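Local coordinates for protein glucose-6-phosphate 1-dehydrogenase (Mycobacterium avium, PDB 4LGV) that probably catalyses the NADP-dependent oxidation of glucose 6-phosphate to 6-phosphogluconolactone, the entry step of the pentose phosphate pathway, at residues Val34-Thr39 with Ile65-Asp70; Asp379-Met384 with Asp402-Val407. All coordinates share one frame; numbering follows the deposited sequence.

Interaction 1 of 2, residues Val34-Thr39 with Ile65-Asp70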
ATOM      1  N   VAL A  34      50.522  13.835   6.376  1.00 27.34           N
ATOM      2  CA  VAL A  34      51.729  13.085   6.178  1.00 27.11           C
ATOM      3  C   VAL A  34      51.487  12.028   5.106  1.00 27.53           C
ATOM      4  O   VAL A  34      50.647  11.125   5.293  1.00 25.77           O
ATOM      5  CB  VAL A  34      52.149  12.387   7.491  1.00 27.23           C
ATOM      6  CG1 VAL A  34      53.397  11.612   7.275  1.00 27.56           C
ATOM      7  CG2 VAL A  34      52.321  13.407   8.614  1.00 27.78           C
ATOM      8  N   ILE A  35      52.246  12.098   4.004  1.00 27.07           N
ATOM      9  CA  ILE A  35      51.996  11.215   2.859  1.00 26.90           C
ATOM     10  C   ILE A  35      53.120  10.240   2.671  1.00 26.57           C
ATOM     11  O   ILE A  35      54.209  10.637   2.275  1.00 26.90           O
ATOM     12  CB  ILE A  35      51.870  12.022   1.531  1.00 26.14           C
ATOM     13  CG1 ILE A  35      50.734  13.011   1.635  1.00 25.68           C
ATOM     14  CG2 ILE A  35      51.607  11.098   0.349  1.00 25.58           C
ATOM     15  CD1 ILE A  35      50.642  14.010   0.506  1.00 25.02           C
ATOM     16  N   PHE A  36      52.853   8.966   2.934  1.00 26.93           N
ATOM     17  CA  PHE A  36      53.809   7.917   2.627  1.00 27.64           C
ATOM     18  C   PHE A  36      53.623   7.508   1.192  1.00 28.65           C
ATOM     19  O   PHE A  36      52.500   7.174   0.775  1.00 28.55           O
ATOM     20  CB  PHE A  36      53.631   6.709   3.528  1.00 28.72           C
ATOM     21  CG  PHE A  36      54.082   6.926   4.956  1.00 30.21           C
ATOM     22  CD1 PHE A  36      53.363   7.727   5.824  1.00 30.72           C
ATOM     23  CD2 PHE A  36      55.260   6.329   5.433  1.00 31.12           C
ATOM     24  CE1 PHE A  36      53.791   7.932   7.140  1.00 32.24           C
ATOM     25  CE2 PHE A  36      55.687   6.525   6.749  1.00 31.85           C
ATOM     26  CZ  PHE A  36      54.952   7.328   7.607  1.00 32.38           C
ATOM     27  N   GLY A  37      54.720   7.536   0.432  1.00 28.18           N
ATOM     28  CA  GLY A  37      54.715   7.127  -0.985  1.00 28.55           C
ATOM     29  C   GLY A  37      54.674   8.309  -1.954  1.00 28.63           C
ATOM     30  O   GLY A  37      54.222   8.179  -3.069  1.00 29.38           O
ATOM     31  N   ILE A  38      55.205   9.444  -1.524  1.00 28.63           N
ATOM     32  CA  ILE A  38      55.076  10.720  -2.249  1.00 28.93           C
ATOM     33  C   ILE A  38      55.845  10.743  -3.575  1.00 29.36           C
ATOM     34  O   ILE A  38      55.573  11.589  -4.434  1.00 32.22           O
ATOM     35  CB  ILE A  38      55.506  11.892  -1.335  1.00 28.43           C
ATOM     36  CG1 ILE A  38      55.077  13.225  -1.890  1.00 29.14           C
ATOM     37  CG2 ILE A  38      57.006  11.896  -1.152  1.00 29.79           C
ATOM     38  CD1 ILE A  38      53.604  13.447  -1.868  1.00 30.67           C
ATOM     39  N   THR A  39      56.759   9.799  -3.782  1.00 29.10           N
ATOM     40  CA  THR A  39      57.476   9.675  -5.062  1.00 27.44           C
ATOM     41  C   THR A  39      56.932   8.590  -5.967  1.00 27.96           C
ATOM     42  O   THR A  39      57.480   8.372  -7.057  1.00 27.22           O
ATOM     43  CB  THR A  39      58.961   9.362  -4.845  1.00 28.14           C
ATOM     44  OG1 THR A  39      59.104   8.107  -4.192  1.00 26.33           O
ATOM     45  CG2 THR A  39      59.600  10.443  -4.036  1.00 28.08           C
ATOM     46  N   ILE A  65      53.961  16.764   5.019  1.00 28.67           N
ATOM     47  CA  ILE A  65      55.251  16.056   5.072  1.00 28.49           C
ATOM     48  C   ILE A  65      55.183  14.884   4.112  1.00 27.84           C
ATOM     49  O   ILE A  65      54.378  13.985   4.305  1.00 29.91           O
ATOM     50  CB  ILE A  65      55.519  15.545   6.493  1.00 28.56           C
ATOM     51  CG1 ILE A  65      55.566  16.702   7.463  1.00 28.62           C
ATOM     52  CG2 ILE A  65      56.808  14.758   6.535  1.00 28.89           C
ATOM     53  CD1 ILE A  65      55.705  16.275   8.893  1.00 29.81           C
ATOM     54  N   GLY A  66      56.009  14.908   3.073  1.00 27.39           N
ATOM     55  CA  GLY A  66      56.176  13.784   2.171  1.00 25.81           C
ATOM     56  C   GLY A  66      57.206  12.805   2.692  1.00 26.23           C
ATOM     57  O   GLY A  66      58.280  13.220   3.163  1.00 26.80           O
ATOM     58  N   VAL A  67      56.894  11.501   2.581  1.00 26.55           N
ATOM     59  CA  VAL A  67      57.807  10.433   2.981  1.00 27.69           C
ATOM     60  C   VAL A  67      57.986   9.389   1.879  1.00 27.53           C
ATOM     61  O   VAL A  67      57.027   8.978   1.255  1.00 28.07           O
ATOM     62  CB  VAL A  67      57.300   9.708   4.234  1.00 28.28           C
ATOM     63  CG1 VAL A  67      58.285   8.652   4.671  1.00 29.14           C
ATOM     64  CG2 VAL A  67      57.049  10.677   5.391  1.00 28.74           C
ATOM     65  N   ALA A  68      59.236   9.009   1.621  1.00 28.32           N
ATOM     66  CA  ALA A  68      59.561   7.982   0.657  1.00 28.55           C
ATOM     67  C   ALA A  68      60.989   7.442   0.906  1.00 29.61           C
ATOM     68  O   ALA A  68      61.758   8.043   1.656  1.00 30.44           O
ATOM     69  CB  ALA A  68      59.419   8.528  -0.758  1.00 27.80           C
ATOM     70  N   SER A  69      61.353   6.370   0.218  1.00 29.84           N
ATOM     71  CA  SER A  69      62.713   5.860   0.262  1.00 32.94           C
ATOM     72  C   SER A  69      63.712   6.638  -0.587  1.00 33.42           C
ATOM     73  O   SER A  69      64.892   6.607  -0.320  1.00 35.02           O
ATOM     74  CB  SER A  69      62.738   4.396  -0.199  1.00 34.21           C
ATOM     75  OG  SER A  69      62.412   4.308  -1.571  1.00 33.62           O
ATOM     76  N   ASP A  70      63.258   7.374  -1.592  1.00 32.83           N
ATOM     77  CA  ASP A  70      64.226   8.029  -2.482  1.00 33.86           C
ATOM     78  C   ASP A  70      65.149   8.994  -1.718  1.00 34.09           C
ATOM     79  O   ASP A  70      64.697   9.833  -0.940  1.00 32.36           O
ATOM     80  CB  ASP A  70      63.526   8.776  -3.595  1.00 32.49           C
ATOM     81  CG  ASP A  70      62.474   7.922  -4.276  1.00 33.35           C
ATOM     82  OD1 ASP A  70      61.533   7.427  -3.612  1.00 32.84           O
ATOM     83  OD2 ASP A  70      62.517   7.813  -5.483  1.00 34.02           O
TER

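Interaction 2 of 2, residues Asp379-Met384 with Asp402-Val407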
ATOM      1  N   ASP A 379      27.043   8.349 -12.767  1.00 28.00           N
ATOM      2  CA  ASP A 379      28.255   8.957 -13.321  1.00 29.22           C
ATOM      3  C   ASP A 379      28.280   8.698 -14.834  1.00 29.72           C
ATOM      4  O   ASP A 379      27.782   7.667 -15.299  1.00 27.20           O
ATOM      5  CB  ASP A 379      29.499   8.326 -12.673  1.00 29.99           C
ATOM      6  CG  ASP A 379      30.800   8.957 -13.126  1.00 31.87           C
ATOM      7  OD1 ASP A 379      31.026  10.153 -12.810  1.00 32.04           O
ATOM      8  OD2 ASP A 379      31.594   8.263 -13.817  1.00 34.62           O
ATOM      9  N   PRO A 380      28.767   9.664 -15.616  1.00 30.30           N
ATOM     10  CA  PRO A 380      29.013  11.025 -15.230  1.00 29.98           C
ATOM     11  C   PRO A 380      27.740  11.791 -15.221  1.00 30.82           C
ATOM     12  O   PRO A 380      26.692  11.262 -15.583  1.00 30.86           O
ATOM     13  CB  PRO A 380      29.929  11.569 -16.360  1.00 32.46           C
ATOM     14  CG  PRO A 380      29.576  10.770 -17.591  1.00 32.85           C
ATOM     15  CD  PRO A 380      29.021   9.435 -17.063  1.00 32.45           C
ATOM     16  N   ASP A 381      27.831  13.057 -14.809  1.00 31.28           N
ATOM     17  CA  ASP A 381      26.735  14.004 -14.970  1.00 32.62           C
ATOM     18  C   ASP A 381      25.460  13.419 -14.384  1.00 31.55           C
ATOM     19  O   ASP A 381      24.481  13.142 -15.087  1.00 30.20           O
ATOM     20  CB  ASP A 381      26.571  14.359 -16.444  1.00 34.13           C
ATOM     21  CG  ASP A 381      25.595  15.461 -16.665  1.00 37.44           C
ATOM     22  OD1 ASP A 381      25.162  16.108 -15.678  1.00 39.59           O
ATOM     23  OD2 ASP A 381      25.229  15.682 -17.843  1.00 42.39           O
ATOM     24  N   PRO A 382      25.470  13.222 -13.073  1.00 31.25           N
ATOM     25  CA  PRO A 382      24.395  12.489 -12.412  1.00 30.89           C
ATOM     26  C   PRO A 382      23.010  13.080 -12.673  1.00 30.34           C
ATOM     27  O   PRO A 382      22.830  14.296 -12.783  1.00 29.70           O
ATOM     28  CB  PRO A 382      24.774  12.553 -10.933  1.00 32.17           C
ATOM     29  CG  PRO A 382      26.204  12.976 -10.888  1.00 32.34           C
ATOM     30  CD  PRO A 382      26.467  13.739 -12.136  1.00 31.59           C
ATOM     31  N   GLY A 383      22.032  12.198 -12.744  1.00 30.31           N
ATOM     32  CA  GLY A 383      20.665  12.631 -12.959  1.00 30.50           C
ATOM     33  C   GLY A 383      19.665  11.506 -12.802  1.00 28.59           C
ATOM     34  O   GLY A 383      20.010  10.368 -12.511  1.00 29.56           O
ATOM     35  N   MET A 384      18.414  11.850 -12.982  1.00 29.19           N
ATOM     36  CA  MET A 384      17.363  10.886 -12.923  1.00 29.78           C
ATOM     37  C   MET A 384      16.482  11.019 -14.130  1.00 28.98           C
ATOM     38  O   MET A 384      16.136  12.096 -14.550  1.00 26.53           O
ATOM     39  CB  MET A 384      16.542  11.057 -11.661  1.00 31.42           C
ATOM     40  CG  MET A 384      15.412  10.049 -11.640  1.00 33.97           C
ATOM     41  SD  MET A 384      14.227  10.316 -10.367  1.00 37.15           S
ATOM     42  CE  MET A 384      13.721  11.994 -10.703  1.00 36.71           C
ATOM     43  N   ASP A 402      13.385  13.933 -17.535  1.00 34.34           N
ATOM     44  CA  ASP A 402      14.799  14.002 -17.152  1.00 34.44           C
ATOM     45  C   ASP A 402      15.094  15.170 -16.248  1.00 35.34           C
ATOM     46  O   ASP A 402      14.568  16.276 -16.455  1.00 36.51           O
ATOM     47  CB  ASP A 402      15.646  14.157 -18.422  1.00 35.26           C
ATOM     48  CG  ASP A 402      15.564  12.941 -19.322  1.00 36.31           C
ATOM     49  OD1 ASP A 402      14.995  11.903 -18.900  1.00 36.76           O
ATOM     50  OD2 ASP A 402      16.100  12.992 -20.443  1.00 38.90           O
ATOM     51  N   SER A 403      15.960  14.936 -15.265  1.00 34.37           N
ATOM     52  CA  SER A 403      16.481  16.002 -14.448  1.00 33.96           C
ATOM     53  C   SER A 403      17.843  15.619 -13.890  1.00 34.24           C
ATOM     54  O   SER A 403      18.219  14.451 -13.840  1.00 31.63           O
ATOM     55  CB  SER A 403      15.541  16.311 -13.308  1.00 36.63           C
ATOM     56  OG  SER A 403      15.393  15.206 -12.434  1.00 35.99           O
ATOM     57  N   SER A 404      18.577  16.642 -13.506  1.00 31.52           N
ATOM     58  CA  SER A 404      19.882  16.533 -12.944  1.00 33.59           C
ATOM     59  C   SER A 404      19.796  16.588 -11.414  1.00 33.89           C
ATOM     60  O   SER A 404      18.871  17.139 -10.834  1.00 33.26           O
ATOM     61  CB  SER A 404      20.750  17.691 -13.445  1.00 34.79           C
ATOM     62  OG  SER A 404      21.049  17.435 -14.819  1.00 36.01           O
ATOM     63  N   PHE A 405      20.786  15.988 -10.778  1.00 34.75           N
ATOM     64  CA  PHE A 405      21.011  16.153  -9.345  1.00 33.41           C
ATOM     65  C   PHE A 405      22.498  15.999  -9.100  1.00 32.64           C
ATOM     66  O   PHE A 405      23.211  15.479  -9.920  1.00 34.55           O
ATOM     67  CB  PHE A 405      20.184  15.165  -8.481  1.00 32.22           C
ATOM     68  CG  PHE A 405      20.604  13.732  -8.593  1.00 30.78           C
ATOM     69  CD1 PHE A 405      21.562  13.210  -7.773  1.00 31.35           C
ATOM     70  CD2 PHE A 405      19.947  12.888  -9.429  1.00 32.86           C
ATOM     71  CE1 PHE A 405      21.906  11.872  -7.832  1.00 30.90           C
ATOM     72  CE2 PHE A 405      20.307  11.549  -9.523  1.00 32.11           C
ATOM     73  CZ  PHE A 405      21.303  11.052  -8.721  1.00 30.66           C
ATOM     74  N   ALA A 406      22.947  16.448  -7.949  1.00 35.06           N
ATOM     75  CA  ALA A 406      24.356  16.448  -7.563  1.00 35.88           C
ATOM     76  C   ALA A 406      25.194  17.211  -8.602  1.00 37.10           C
ATOM     77  O   ALA A 406      24.706  18.208  -9.177  1.00 43.47           O
ATOM     78  CB  ALA A 406      24.864  15.020  -7.311  1.00 35.29           C
ATOM     79  N   VAL A 407      26.444  16.789  -8.813  1.00 37.11           N
ATOM     80  CA  VAL A 407      27.387  17.493  -9.710  1.00 37.46           C
ATOM     81  C   VAL A 407      28.248  16.462 -10.440  1.00 37.63           C
ATOM     82  O   VAL A 407      28.457  15.334  -9.952  1.00 38.31           O
ATOM     83  CB  VAL A 407      28.337  18.490  -8.952  1.00 37.63           C
ATOM     84  CG1 VAL A 407      27.540  19.614  -8.283  1.00 38.43           C
ATOM     85  CG2 VAL A 407      29.208  17.752  -7.908  1.00 37.06           C
TER
HETATM   86  O   HOH W   1      22.427  15.413 -15.478  1.00 35.01           O
HETATM   87  O   HOH W   2      13.999  13.228 -13.759  1.00 35.16           O

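Interaction 1 of 2, residues Val34-Thr39 with Ile65-Asp70
Phe36 and Val67 lie side by side in the first beta-alpha-beta unit of a Rossmann-type dinucleotide-binding domain, on neighbouring parallel strands whose intervening helix is 41-56. The phenyl ring has Val67 CB over one face, near its rim, while Val67 CG1 stands 3.9 Å from Phe36 CD2. With CG1 anti to the backbone N (chi1 -177°), Val67 turns that methyl to Phe36 and leaves CG2 for Val34, whose CG1 it meets at 4.2 Å. Helix 114-123 packs on Phe36 through Tyr117 and Leu120 and on Val67 through Leu116. The valines, branched at CB, fill the layer close to the strands, the Phe36 ring reaches out to the helix, and none brings a polar side-chain atom into this buried face. The strands are laced by Ile35, whose N binds Ile65 O (2.9 Å) and whose O receives Val67 N (2.8 Å).

Val67 O then takes Gly37 N at 2.8 Å, where the chain leaves the strand with a positive phi of 101° that glycine tolerates easily. Gly37 begins the strand-to-helix turn that, in this family, typically faces the coenzyme. Beyond it, Ile38 CG2 settles 3.9 Å from Gly66 CA, where the lack of a side chain lets the methyl lie close. Thr39 packs on Ala68 CB, and its OG1, at chi1 63°, donates to Asp70 OD1 at 2.6 Å, meeting that oxygen from above the carboxylate plane.

Interaction 2 of 2, residues Asp379-Met384 with Asp402-Val407
A beta hairpin, strands 383-392 and 395-404, has its open end here, where Met384 and Ser403 form an antiparallel hydrogen-bonded pair. Met384 N donates a hydrogen bond to Ser403 O (2.7 Å), and Ser403 N donates one to Met384 O (2.9 Å). Water 2 also donates to Met384 O and accepts from Ser403 OG, joining the serine hydroxyl to the partner strand. Next along, Gly383 and Ser404 are a non-hydrogen-bonded pair with CA atoms just 4.0 Å apart, a closeness that glycine, having no side chain, permits.

Phe405 CG lies between its backbone N and carbonyl carbon (chi1 69°), which brings the CD2-CE2 side of the ring alongside the backbone of Gly383: CD2 is 3.6 Å from Gly383 CA. Pro382 CB lies over one ring face, offset toward the rim, and Met384 N is at the edge. Pro382 has no N-H to offer; its O accepts a weak bond from Phe405 N and lies within hydrogen-bonding distance of water 1, which also sits between Asp381 OD1 and Ser404 OG.

Met384 and Phe405 both rest on Leu206 of helix 200-209, strand 373-379 flanks strand 383-392 on the side away from 395-404, and Leu388 and Val399 of a second subunit pack against Met384 and Ser403.

Interaction 1 comes first along the chain and is complete before interaction 2 begins; their centres are 37 Å apart, and their nearest atoms about 23 Å, so they do not touch. They share no sheet. Residues 34-39 and 65-70 belong to two inner strands of the six-stranded parallel sheet in the coenzyme-binding family region. Residues 379-384 and 402-407 lie at the border of the nine-stranded mixed sheet in the C-terminal region, where 395-404 is the outermost strand within this chain. The first contact is internal to one subunit, whereas the second adjoins another copy of the protein, consistent with separate roles in coenzyme binding and subunit assembly.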